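Local coordinates for protein endo-beta-1,4-glucanase (cellulase B) (Bacillus halodurans, PDB 4V2X) that probably hydrolyses beta-1,4-glucosidic bonds of plant glucans through a family 5 glycoside hydrolase barrel joined to an immunoglobulin-like module and a family 46 carbohydrate-binding module, at residues A423-D433 / K444-A452. Sequence-based numbering, arbitrary orientation.
Sequences ANGQRLTPGQD and KAHVLSAIA
Asp433 and His446 make the central polar link: His446 NE2 donates to Asp433 OD1 over 2.7 Å, almost straight and in the plane of the imidazole. That ring stands 60° from the carboxylate. With chi1 at 63°, His446 CG sits between backbone N and carbonyl carbon, which swings the ring edge toward the Gln432-Asp433 loop. The carboxylate also serves its own turn, OD1 accepting from Gln432 NE2 and OD2, nearly straight, from Thr429 N (2.8 Å). Replacing Asp433 with an alanine removes both carboxylate oxygens, and would probably leave the Thr429 amide without this acceptor and the His446 and Gln432 side chains freer to turn.

Among backbone groups, Lys444, the N-cap residue of helix 445-452, gives its N to Asp433 O (3.1 Å). Its long side chain, bent at chi2 and chi4, brings NZ to Gly431 O in a weak bond, while Glu435 forms a salt bridge with the same ammonium.

Small Ala423 CB leaves room for both Val447 CG1 (3.8 Å) and Ile451 CD1 (3.9 Å). Branched Val447 also meets Leu428 tip to tip through CG1 and rests CG2 on Asp433 CB. Asn424 OD1 accepts from Met462 N on strand 458-467, while a water bridges ND2 to Ile451 O.

Thus the helix of this immunoglobulin-like module packs by an apolar stripe, while a probably charge-strengthened His-carboxylate bond fixes the loop beside its first turn.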
# COMPACT_ATOMS: atom_id res chain seq x y z
N ALA A 423 5.63 -22.78 -55.98
CA ALA A 423 7.04 -22.45 -56.20
C ALA A 423 7.04 -21.27 -57.14
O ALA A 423 6.62 -21.39 -58.29
CB ALA A 423 7.78 -23.62 -56.81
N ASN A 424 7.49 -20.12 -56.64
CA ASN A 424 7.38 -18.87 -57.40
C ASN A 424 5.97 -18.69 -57.97
O ASN A 424 5.79 -18.38 -59.15
CB ASN A 424 8.41 -18.84 -58.55
CG ASN A 424 9.85 -18.90 -58.06
OD1 ASN A 424 10.14 -18.71 -56.88
ND2 ASN A 424 10.76 -19.13 -58.99
N GLY A 425 4.96 -18.90 -57.12
CA GLY A 425 3.57 -18.73 -57.53
C GLY A 425 2.93 -19.88 -58.30
O GLY A 425 1.70 -19.93 -58.41
N GLN A 426 3.74 -20.80 -58.82
CA GLN A 426 3.22 -21.93 -59.59
C GLN A 426 2.76 -23.05 -58.67
O GLN A 426 3.53 -23.54 -57.83
CB GLN A 426 4.29 -22.49 -60.54
CG GLN A 426 4.73 -21.52 -61.62
CD GLN A 426 5.74 -22.13 -62.59
OE1 GLN A 426 5.66 -23.32 -62.92
NE2 GLN A 426 6.69 -21.33 -63.04
N ARG A 427 1.52 -23.48 -58.86
CA ARG A 427 0.95 -24.56 -58.07
C ARG A 427 1.74 -25.85 -58.29
O ARG A 427 1.98 -26.26 -59.43
CB ARG A 427 -0.53 -24.78 -58.44
CG ARG A 427 -1.20 -25.90 -57.65
CD ARG A 427 -2.54 -26.30 -58.24
NE ARG A 427 -3.08 -27.50 -57.61
CZ ARG A 427 -2.79 -28.76 -57.97
NH1 ARG A 427 -1.95 -29.03 -58.96
NH2 ARG A 427 -3.36 -29.77 -57.31
N LEU A 428 2.14 -26.48 -57.19
CA LEU A 428 2.86 -27.75 -57.23
C LEU A 428 1.90 -28.91 -57.08
O LEU A 428 0.82 -28.78 -56.50
CB LEU A 428 3.91 -27.80 -56.12
CG LEU A 428 5.00 -26.73 -56.17
CD1 LEU A 428 5.89 -26.84 -54.95
CD2 LEU A 428 5.83 -26.84 -57.44
N THR A 429 2.31 -30.07 -57.59
CA THR A 429 1.50 -31.27 -57.56
C THR A 429 1.82 -32.09 -56.32
O THR A 429 2.97 -32.47 -56.12
CB THR A 429 1.76 -32.13 -58.80
OG1 THR A 429 1.53 -31.35 -59.98
CG2 THR A 429 0.86 -33.37 -58.81
N PRO A 430 0.81 -32.35 -55.47
CA PRO A 430 1.03 -33.21 -54.30
C PRO A 430 1.61 -34.56 -54.69
O PRO A 430 1.25 -35.10 -55.74
CB PRO A 430 -0.38 -33.39 -53.72
CG PRO A 430 -1.18 -32.25 -54.24
CD PRO A 430 -0.57 -31.84 -55.55
N GLY A 431 2.52 -35.08 -53.87
CA GLY A 431 3.18 -36.35 -54.13
C GLY A 431 4.35 -36.20 -55.08
O GLY A 431 5.49 -36.48 -54.71
N GLN A 432 4.07 -35.75 -56.30
CA GLN A 432 5.09 -35.55 -57.32
C GLN A 432 6.13 -34.52 -56.88
O GLN A 432 7.33 -34.78 -56.95
CB GLN A 432 4.44 -35.10 -58.63
CG GLN A 432 5.41 -34.94 -59.80
CD GLN A 432 4.85 -34.06 -60.90
OE1 GLN A 432 3.87 -34.43 -61.56
NE2 GLN A 432 5.47 -32.90 -61.12
N ASP A 433 5.67 -33.35 -56.45
CA ASP A 433 6.55 -32.21 -56.16
C ASP A 433 6.83 -31.99 -54.68
O ASP A 433 7.80 -31.32 -54.33
CB ASP A 433 5.94 -30.94 -56.74
CG ASP A 433 5.81 -30.98 -58.26
OD1 ASP A 433 6.63 -31.65 -58.93
OD2 ASP A 433 4.88 -30.33 -58.78
N LYS A 444 10.52 -31.51 -52.95
CA LYS A 444 11.37 -32.37 -53.77
C LYS A 444 12.48 -31.59 -54.50
O LYS A 444 12.28 -30.44 -54.92
CB LYS A 444 10.53 -33.17 -54.77
CG LYS A 444 9.52 -34.11 -54.14
CD LYS A 444 10.18 -35.33 -53.51
CE LYS A 444 9.19 -36.12 -52.66
NZ LYS A 444 8.11 -36.75 -53.46
N ALA A 445 13.63 -32.24 -54.65
CA ALA A 445 14.82 -31.66 -55.28
C ALA A 445 14.56 -30.94 -56.60
O ALA A 445 15.09 -29.85 -56.82
CB ALA A 445 15.85 -32.76 -55.50
N HIS A 446 13.75 -31.54 -57.47
CA HIS A 446 13.53 -30.96 -58.80
C HIS A 446 12.84 -29.60 -58.73
O HIS A 446 13.05 -28.75 -59.59
CB HIS A 446 12.76 -31.91 -59.74
CG HIS A 446 11.38 -32.24 -59.28
ND1 HIS A 446 11.11 -33.30 -58.43
CD2 HIS A 446 10.18 -31.67 -59.55
CE1 HIS A 446 9.81 -33.36 -58.20
NE2 HIS A 446 9.23 -32.38 -58.87
N VAL A 447 12.03 -29.40 -57.69
CA VAL A 447 11.39 -28.10 -57.45
C VAL A 447 12.43 -27.06 -57.06
O VAL A 447 12.44 -25.95 -57.58
CB VAL A 447 10.31 -28.18 -56.35
CG1 VAL A 447 9.76 -26.80 -56.02
CG2 VAL A 447 9.18 -29.13 -56.77
N LEU A 448 13.31 -27.43 -56.14
CA LEU A 448 14.37 -26.54 -55.68
C LEU A 448 15.37 -26.25 -56.79
O LEU A 448 15.83 -25.13 -56.94
CB LEU A 448 15.07 -27.12 -54.44
CG LEU A 448 14.15 -27.33 -53.23
CD1 LEU A 448 14.85 -28.15 -52.16
CD2 LEU A 448 13.68 -26.01 -52.65
N SER A 449 15.69 -27.28 -57.57
CA SER A 449 16.56 -27.12 -58.74
C SER A 449 15.95 -26.16 -59.76
O SER A 449 16.65 -25.32 -60.31
CB SER A 449 16.87 -28.48 -59.37
OG SER A 449 17.70 -28.33 -60.50
N ALA A 450 14.65 -26.26 -60.01
CA ALA A 450 13.97 -25.33 -60.92
C ALA A 450 14.07 -23.88 -60.43
O ALA A 450 14.26 -22.96 -61.23
CB ALA A 450 12.52 -25.72 -61.12
N ILE A 451 13.95 -23.68 -59.12
CA ILE A 451 14.05 -22.35 -58.54
C ILE A 451 15.49 -21.85 -58.54
O ILE A 451 15.74 -20.68 -58.85
CB ILE A 451 13.52 -22.32 -57.09
CG1 ILE A 451 12.02 -22.61 -57.08
CG2 ILE A 451 13.81 -20.98 -56.43
CD1 ILE A 451 11.45 -22.93 -55.71
N ALA A 452 16.43 -22.73 -58.22
CA ALA A 452 17.80 -22.33 -57.88
C ALA A 452 18.93 -23.07 -58.62
O ALA A 452 20.05 -23.10 -58.13
CB ALA A 452 17.99 -22.50 -56.39
O HOH W 1 13.60 -18.87 -59.25